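Local atomic coordinates of acyl-coenzyme A oxidase acox-1.1 (Caenorhabditis elegans, PDB entry 5K3H), a protein that catalyses the FAD-dependent, oxygen-consuming desaturation of acyl-CoA side chains that opens peroxisomal beta-oxidation, yielding the (2E)-enoyl-CoA and hydrogen peroxide. Residues Asn159-Ile171 with Val203-Pro215. Residues are numbered along the deposited sequence; the frame is centred on the assembly and turned at random.
Sequences NLQNLETTATYDI and VAHMYIKGKNFGP
His205 points the NE2-CE1 edge of its imidazole at the carbonyl oxygens of Leu160 and Gln161. His205 CG, anti to the carbonyl carbon (chi1 -79°), carries the ring toward 159-163, where His205 NE2 donates to Leu160 O at 2.9 Å; the acceptor lies in the ring plane and the donor in the carbonyl plane. CE1 meets Gln161 O at the same edge, whereas Leu163 O sits over one face, 3.5 Å above the plane. Replacing His205 by alanine is likely to leave Leu160 O without its imidazole donor and the 160-163 turn less firmly held against the strand. Beyond it, 166-170 pairs in parallel with 203-208 inside the mixed sheet of the middle beta-domain, which acyl-CoA oxidases share with acyl-CoA dehydrogenases; the hydrogen bond from Ala167 N to His205 O (2.9 Å) is nearly straight, at 172°. On the His205 side of this sheet, Thr166 CG2 approaches Tyr207 CE1 obliquely at 3.7 Å. On the other, Tyr169 CB packs on Ile208 CG1 at 3.7 Å. Tyr169 CG is anti to the backbone N (chi1 -175°), which turns the ring away from 203-208, with Ile208 CG2 at its edge and its hydroxyl hydrogen-bonded to Ala274 O. A water bridges Tyr169 O and Lys209 N.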
ATOM      1  N   ASN B 159      20.286  -6.659  14.183  1.00 47.99           N
ATOM      2  CA  ASN B 159      21.052  -6.967  15.390  1.00 46.54           C
ATOM      3  C   ASN B 159      22.396  -6.237  15.363  1.00 38.91           C
ATOM      4  O   ASN B 159      23.269  -6.557  14.546  1.00 38.40           O
ATOM      5  CB  ASN B 159      21.258  -8.478  15.520  1.00 50.67           C
ATOM      6  CG  ASN B 159      21.587  -8.915  16.947  1.00 50.03           C
ATOM      7  OD1 ASN B 159      21.920  -8.094  17.804  1.00 45.01           O
ATOM      8  ND2 ASN B 159      21.514 -10.227  17.198  1.00 55.70           N
ATOM      9  N   LEU B 160      22.571  -5.270  16.272  1.00 41.14           N
ATOM     10  CA  LEU B 160      23.882  -4.665  16.480  1.00 38.06           C
ATOM     11  C   LEU B 160      24.982  -5.703  16.646  1.00 36.54           C
ATOM     12  O   LEU B 160      26.136  -5.445  16.279  1.00 30.90           O
ATOM     13  CB  LEU B 160      23.849  -3.761  17.715  1.00 39.29           C
ATOM     14  CG  LEU B 160      23.395  -2.315  17.528  1.00 41.56           C
ATOM     15  CD1 LEU B 160      21.946  -2.239  17.089  1.00 42.19           C
ATOM     16  CD2 LEU B 160      23.589  -1.567  18.841  1.00 42.90           C
ATOM     17  N   GLN B 161      24.648  -6.893  17.151  1.00 40.96           N
ATOM     18  CA  GLN B 161      25.686  -7.867  17.471  1.00 41.57           C
ATOM     19  C   GLN B 161      26.266  -8.556  16.237  1.00 36.49           C
ATOM     20  O   GLN B 161      27.333  -9.174  16.331  1.00 32.23           O
ATOM     21  CB  GLN B 161      25.153  -8.926  18.449  1.00 45.41           C
ATOM     22  CG  GLN B 161      24.613  -8.377  19.784  1.00 47.87           C
ATOM     23  CD  GLN B 161      25.611  -7.513  20.572  1.00 47.73           C
ATOM     24  OE1 GLN B 161      26.781  -7.859  20.743  1.00 50.48           O
ATOM     25  NE2 GLN B 161      25.128  -6.389  21.074  1.00 48.36           N
ATOM     26  N   ASN B 162      25.603  -8.472  15.088  1.00 36.57           N
ATOM     27  CA  ASN B 162      26.112  -9.106  13.881  1.00 34.56           C
ATOM     28  C   ASN B 162      26.626  -8.100  12.853  1.00 31.35           C
ATOM     29  O   ASN B 162      26.857  -8.478  11.697  1.00 31.22           O
ATOM     30  CB  ASN B 162      25.032 -10.000  13.263  1.00 38.92           C
ATOM     31  CG  ASN B 162      24.668 -11.195  14.161  1.00 39.29           C
ATOM     32  OD1 ASN B 162      23.504 -11.370  14.572  1.00 37.77           O
ATOM     33  ND2 ASN B 162      25.676 -12.012  14.479  1.00 36.50           N
ATOM     34  N   LEU B 163      26.814  -6.838  13.243  1.00 29.45           N
ATOM     35  CA  LEU B 163      27.463  -5.865  12.370  1.00 28.85           C
ATOM     36  C   LEU B 163      28.891  -6.295  12.019  1.00 28.46           C
ATOM     37  O   LEU B 163      29.565  -7.003  12.770  1.00 30.00           O
ATOM     38  CB  LEU B 163      27.474  -4.493  13.044  1.00 29.61           C
ATOM     39  CG  LEU B 163      26.099  -3.883  13.300  1.00 28.35           C
ATOM     40  CD1 LEU B 163      26.221  -2.621  14.143  1.00 30.38           C
ATOM     41  CD2 LEU B 163      25.412  -3.560  11.985  1.00 27.98           C
ATOM     42  N   GLU B 164      29.347  -5.857  10.850  1.00 26.50           N
ATOM     43  CA  GLU B 164      30.679  -6.211  10.374  1.00 26.43           C
ATOM     44  C   GLU B 164      31.709  -5.082  10.400  1.00 24.59           C
ATOM     45  O   GLU B 164      32.910  -5.350  10.375  1.00 24.99           O
ATOM     46  CB  GLU B 164      30.595  -6.798   8.961  1.00 27.88           C
ATOM     47  CG  GLU B 164      29.995  -8.194   8.903  1.00 30.10           C
ATOM     48  CD  GLU B 164      29.452  -8.536   7.530  1.00 31.94           C
ATOM     49  OE1 GLU B 164      30.173  -8.325   6.534  1.00 36.55           O
ATOM     50  OE2 GLU B 164      28.303  -9.016   7.447  1.00 31.30           O
ATOM     51  N   THR B 165      31.263  -3.830  10.445  1.00 24.06           N
ATOM     52  CA  THR B 165      32.226  -2.736  10.459  1.00 24.22           C
ATOM     53  C   THR B 165      33.049  -2.775  11.748  1.00 22.80           C
ATOM     54  O   THR B 165      32.500  -2.922  12.844  1.00 22.83           O
ATOM     55  CB  THR B 165      31.499  -1.403  10.304  1.00 24.83           C
ATOM     56  OG1 THR B 165      30.797  -1.397   9.046  1.00 24.99           O
ATOM     57  CG2 THR B 165      32.511  -0.228  10.358  1.00 25.50           C
ATOM     58  N   THR B 166      34.374  -2.670  11.628  1.00 25.67           N
ATOM     59  CA  THR B 166      35.243  -2.722  12.799  1.00 24.46           C
ATOM     60  C   THR B 166      35.916  -1.376  13.057  1.00 23.51           C
ATOM     61  O   THR B 166      36.099  -0.556  12.149  1.00 23.17           O
ATOM     62  CB  THR B 166      36.312  -3.815  12.686  1.00 24.24           C
ATOM     63  OG1 THR B 166      37.047  -3.649  11.470  1.00 24.84           O
ATOM     64  CG2 THR B 166      35.685  -5.233  12.746  1.00 24.11           C
ATOM     65  N   ALA B 167      36.182  -1.129  14.336  1.00 23.94           N
ATOM     66  CA  ALA B 167      37.010  -0.027  14.794  1.00 24.18           C
ATOM     67  C   ALA B 167      38.069  -0.655  15.681  1.00 23.75           C
ATOM     68  O   ALA B 167      37.774  -1.047  16.816  1.00 23.32           O
ATOM     69  CB  ALA B 167      36.194   1.016  15.556  1.00 24.08           C
ATOM     70  N   THR B 168      39.293  -0.743  15.182  1.00 22.25           N
ATOM     71  CA  THR B 168      40.344  -1.470  15.872  1.00 23.55           C
ATOM     72  C   THR B 168      41.245  -0.445  16.542  1.00 24.70           C
ATOM     73  O   THR B 168      41.691   0.519  15.896  1.00 24.86           O
ATOM     74  CB  THR B 168      41.153  -2.364  14.922  1.00 23.51           C
ATOM     75  OG1 THR B 168      40.284  -3.271  14.223  1.00 23.60           O
ATOM     76  CG2 THR B 168      42.167  -3.184  15.702  1.00 23.23           C
ATOM     77  N   TYR B 169      41.448  -0.607  17.849  1.00 26.02           N
ATOM     78  CA  TYR B 169      42.242   0.359  18.588  1.00 28.02           C
ATOM     79  C   TYR B 169      43.718   0.105  18.317  1.00 27.26           C
ATOM     80  O   TYR B 169      44.234  -0.979  18.619  1.00 27.45           O
ATOM     81  CB  TYR B 169      41.963   0.301  20.087  1.00 28.58           C
ATOM     82  CG  TYR B 169      42.723   1.410  20.764  1.00 29.68           C
ATOM     83  CD1 TYR B 169      42.601   2.712  20.295  1.00 30.32           C
ATOM     84  CD2 TYR B 169      43.586   1.172  21.828  1.00 30.33           C
ATOM     85  CE1 TYR B 169      43.284   3.745  20.874  1.00 31.68           C
ATOM     86  CE2 TYR B 169      44.281   2.217  22.422  1.00 30.96           C
ATOM     87  CZ  TYR B 169      44.121   3.502  21.933  1.00 31.33           C
ATOM     88  OH  TYR B 169      44.789   4.581  22.468  1.00 33.60           O
ATOM     89  N   ASP B 170      44.396   1.116  17.774  1.00 28.96           N
ATOM     90  CA  ASP B 170      45.824   1.069  17.479  1.00 29.95           C
ATOM     91  C   ASP B 170      46.558   1.758  18.626  1.00 30.47           C
ATOM     92  O   ASP B 170      46.621   2.988  18.680  1.00 31.96           O
ATOM     93  CB  ASP B 170      46.083   1.750  16.141  1.00 30.61           C
ATOM     94  CG  ASP B 170      47.530   1.652  15.700  1.00 32.18           C
ATOM     95  OD1 ASP B 170      48.435   1.615  16.566  1.00 34.13           O
ATOM     96  OD2 ASP B 170      47.769   1.622  14.469  1.00 33.63           O
ATOM     97  N   ILE B 171      47.128   0.958  19.535  1.00 29.71           N
ATOM     98  CA  ILE B 171      47.744   1.488  20.755  1.00 31.26           C
ATOM     99  C   ILE B 171      48.992   2.303  20.439  1.00 32.47           C
ATOM    100  O   ILE B 171      49.303   3.276  21.137  1.00 33.73           O
ATOM    101  CB  ILE B 171      48.041   0.347  21.742  1.00 31.93           C
ATOM    102  CG1 ILE B 171      46.755  -0.424  22.090  1.00 31.66           C
ATOM    103  CG2 ILE B 171      48.699   0.890  23.012  1.00 32.78           C
ATOM    104  CD1 ILE B 171      46.974  -1.674  22.944  1.00 32.51           C
ATOM    105  N   VAL B 203      28.429   3.441  13.971  1.00 25.84           N
ATOM    106  CA  VAL B 203      28.420   2.306  14.885  1.00 25.85           C
ATOM    107  C   VAL B 203      29.300   1.208  14.305  1.00 25.71           C
ATOM    108  O   VAL B 203      29.185   0.865  13.124  1.00 24.96           O
ATOM    109  CB  VAL B 203      26.990   1.811  15.149  1.00 25.69           C
ATOM    110  CG1 VAL B 203      27.016   0.681  16.143  1.00 25.38           C
ATOM    111  CG2 VAL B 203      26.143   2.944  15.688  1.00 25.65           C
ATOM    112  N   ALA B 204      30.185   0.664  15.138  1.00 25.87           N
ATOM    113  CA  ALA B 204      31.172  -0.316  14.716  1.00 25.35           C
ATOM    114  C   ALA B 204      31.578  -1.151  15.923  1.00 25.56           C
ATOM    115  O   ALA B 204      31.540  -0.678  17.061  1.00 24.47           O
ATOM    116  CB  ALA B 204      32.402   0.362  14.095  1.00 24.77           C
ATOM    117  N   HIS B 205      31.994  -2.386  15.658  1.00 23.87           N
ATOM    118  CA  HIS B 205      32.499  -3.259  16.707  1.00 25.40           C
ATOM    119  C   HIS B 205      33.911  -2.867  17.115  1.00 25.63           C
ATOM    120  O   HIS B 205      34.811  -2.809  16.268  1.00 26.00           O
ATOM    121  CB  HIS B 205      32.482  -4.705  16.228  1.00 26.47           C
ATOM    122  CG  HIS B 205      31.132  -5.344  16.297  1.00 27.58           C
ATOM    123  ND1 HIS B 205      30.949  -6.708  16.197  1.00 27.97           N
ATOM    124  CD2 HIS B 205      29.904  -4.811  16.491  1.00 27.90           C
ATOM    125  CE1 HIS B 205      29.663  -6.981  16.310  1.00 27.55           C
ATOM    126  NE2 HIS B 205      29.011  -5.849  16.496  1.00 27.37           N
ATOM    127  N   MET B 206      34.122  -2.647  18.418  1.00 27.89           N
ATOM    128  CA  MET B 206      35.398  -2.128  18.906  1.00 27.47           C
ATOM    129  C   MET B 206      36.326  -3.257  19.362  1.00 27.23           C
ATOM    130  O   MET B 206      36.019  -3.997  20.302  1.00 27.07           O
ATOM    131  CB  MET B 206      35.195  -1.124  20.044  1.00 27.06           C
ATOM    132  CG  MET B 206      36.495  -0.411  20.413  1.00 26.69           C
ATOM    133  SD  MET B 206      36.269   1.021  21.482  1.00 26.35           S
ATOM    134  CE  MET B 206      35.673   0.232  22.994  1.00 26.95           C
ATOM    135  N   TYR B 207      37.500  -3.323  18.749  1.00 26.71           N
ATOM    136  CA  TYR B 207      38.502  -4.328  19.058  1.00 25.89           C
ATOM    137  C   TYR B 207      39.713  -3.663  19.709  1.00 26.13           C
ATOM    138  O   TYR B 207      40.186  -2.618  19.239  1.00 25.62           O
ATOM    139  CB  TYR B 207      38.919  -5.068  17.788  1.00 25.93           C
ATOM    140  CG  TYR B 207      37.919  -6.099  17.302  1.00 25.53           C
ATOM    141  CD1 TYR B 207      36.780  -5.713  16.596  1.00 25.81           C
ATOM    142  CD2 TYR B 207      38.128  -7.462  17.514  1.00 26.45           C
ATOM    143  CE1 TYR B 207      35.873  -6.655  16.126  1.00 25.70           C
ATOM    144  CE2 TYR B 207      37.217  -8.419  17.047  1.00 25.63           C
ATOM    145  CZ  TYR B 207      36.112  -8.003  16.353  1.00 25.83           C
ATOM    146  OH  TYR B 207      35.224  -8.929  15.898  1.00 25.29           O
ATOM    147  N   ILE B 208      40.175  -4.234  20.819  1.00 26.30           N
ATOM    148  CA  ILE B 208      41.409  -3.808  21.472  1.00 25.67           C
ATOM    149  C   ILE B 208      42.231  -5.040  21.793  1.00 26.04           C
ATOM    150  O   ILE B 208      41.763  -5.934  22.504  1.00 26.21           O
ATOM    151  CB  ILE B 208      41.155  -2.991  22.745  1.00 25.55           C
ATOM    152  CG1 ILE B 208      40.138  -1.875  22.486  1.00 25.26           C
ATOM    153  CG2 ILE B 208      42.476  -2.424  23.293  1.00 25.47           C
ATOM    154  CD1 ILE B 208      39.733  -1.174  23.758  1.00 24.69           C
ATOM    155  N   LYS B 209      43.465  -5.076  21.302  1.00 23.84           N
ATOM    156  CA  LYS B 209      44.336  -6.228  21.513  1.00 24.96           C
ATOM    157  C   LYS B 209      43.654  -7.503  21.032  1.00 23.75           C
ATOM    158  O   LYS B 209      43.863  -8.578  21.585  1.00 23.79           O
ATOM    159  CB  LYS B 209      44.726  -6.371  22.990  1.00 27.16           C
ATOM    160  CG  LYS B 209      45.565  -5.252  23.634  1.00 29.81           C
ATOM    161  CD  LYS B 209      45.890  -5.663  25.089  1.00 32.48           C
ATOM    162  CE  LYS B 209      46.794  -4.717  25.841  1.00 35.15           C
ATOM    163  NZ  LYS B 209      46.021  -3.641  26.541  1.00 37.37           N
ATOM    164  N   GLY B 210      42.821  -7.383  20.000  1.00 23.79           N
ATOM    165  CA  GLY B 210      42.153  -8.520  19.394  1.00 23.93           C
ATOM    166  C   GLY B 210      40.883  -8.979  20.081  1.00 24.94           C
ATOM    167  O   GLY B 210      40.183  -9.848  19.536  1.00 25.97           O
ATOM    168  N   LYS B 211      40.485  -8.343  21.178  1.00 25.63           N
ATOM    169  CA  LYS B 211      39.246  -8.686  21.856  1.00 26.98           C
ATOM    170  C   LYS B 211      38.145  -7.760  21.365  1.00 25.03           C
ATOM    171  O   LYS B 211      38.345  -6.548  21.274  1.00 25.35           O
ATOM    172  CB  LYS B 211      39.372  -8.544  23.376  1.00 30.83           C
ATOM    173  CG  LYS B 211      38.019  -8.778  24.076  1.00 34.85           C
ATOM    174  CD  LYS B 211      38.038  -8.721  25.603  1.00 37.92           C
ATOM    175  CE  LYS B 211      36.583  -8.659  26.122  1.00 40.98           C
ATOM    176  NZ  LYS B 211      36.428  -8.878  27.582  1.00 43.54           N
ATOM    177  N   ASN B 212      36.981  -8.343  21.076  1.00 26.32           N
ATOM    178  CA  ASN B 212      35.801  -7.623  20.608  1.00 25.98           C
ATOM    179  C   ASN B 212      34.989  -7.125  21.802  1.00 26.17           C
ATOM    180  O   ASN B 212      34.487  -7.927  22.601  1.00 26.18           O
ATOM    181  CB  ASN B 212      34.942  -8.535  19.720  1.00 25.88           C
ATOM    182  CG  ASN B 212      33.742  -7.806  19.087  1.00 25.55           C
ATOM    183  OD1 ASN B 212      33.529  -6.619  19.307  1.00 26.81           O
ATOM    184  ND2 ASN B 212      32.985  -8.521  18.271  1.00 24.24           N
ATOM    185  N   PHE B 213      34.876  -5.801  21.927  1.00 27.50           N
ATOM    186  CA  PHE B 213      34.118  -5.156  22.991  1.00 27.48           C
ATOM    187  C   PHE B 213      32.695  -4.785  22.578  1.00 27.61           C
ATOM    188  O   PHE B 213      31.990  -4.121  23.347  1.00 27.24           O
ATOM    189  CB  PHE B 213      34.877  -3.920  23.484  1.00 27.54           C
ATOM    190  CG  PHE B 213      36.106  -4.259  24.295  1.00 27.52           C
ATOM    191  CD1 PHE B 213      37.318  -4.538  23.667  1.00 27.45           C
ATOM    192  CD2 PHE B 213      36.046  -4.312  25.677  1.00 27.20           C
ATOM    193  CE1 PHE B 213      38.429  -4.864  24.400  1.00 27.69           C
ATOM    194  CE2 PHE B 213      37.162  -4.641  26.421  1.00 28.16           C
ATOM    195  CZ  PHE B 213      38.358  -4.915  25.784  1.00 28.07           C
ATOM    196  N   GLY B 214      32.260  -5.168  21.381  1.00 26.90           N
ATOM    197  CA  GLY B 214      30.899  -4.918  20.974  1.00 26.90           C
ATOM    198  C   GLY B 214      30.718  -3.560  20.328  1.00 27.62           C
ATOM    199  O   GLY B 214      31.674  -2.790  20.165  1.00 28.35           O
ATOM    200  N   PRO B 215      29.473  -3.237  19.962  1.00 27.99           N
ATOM    201  CA  PRO B 215      29.218  -1.996  19.216  1.00 28.43           C
ATOM    202  C   PRO B 215      29.396  -0.766  20.094  1.00 28.04           C
ATOM    203  O   PRO B 215      28.898  -0.712  21.224  1.00 26.81           O
ATOM    204  CB  PRO B 215      27.766  -2.152  18.741  1.00 28.43           C
ATOM    205  CG  PRO B 215      27.170  -3.125  19.647  1.00 28.42           C
ATOM    206  CD  PRO B 215      28.264  -4.065  20.077  1.00 28.53           C
TER
HETATM  207  O   HOH W   1      44.162  -3.605  19.326  1.00 20.82           O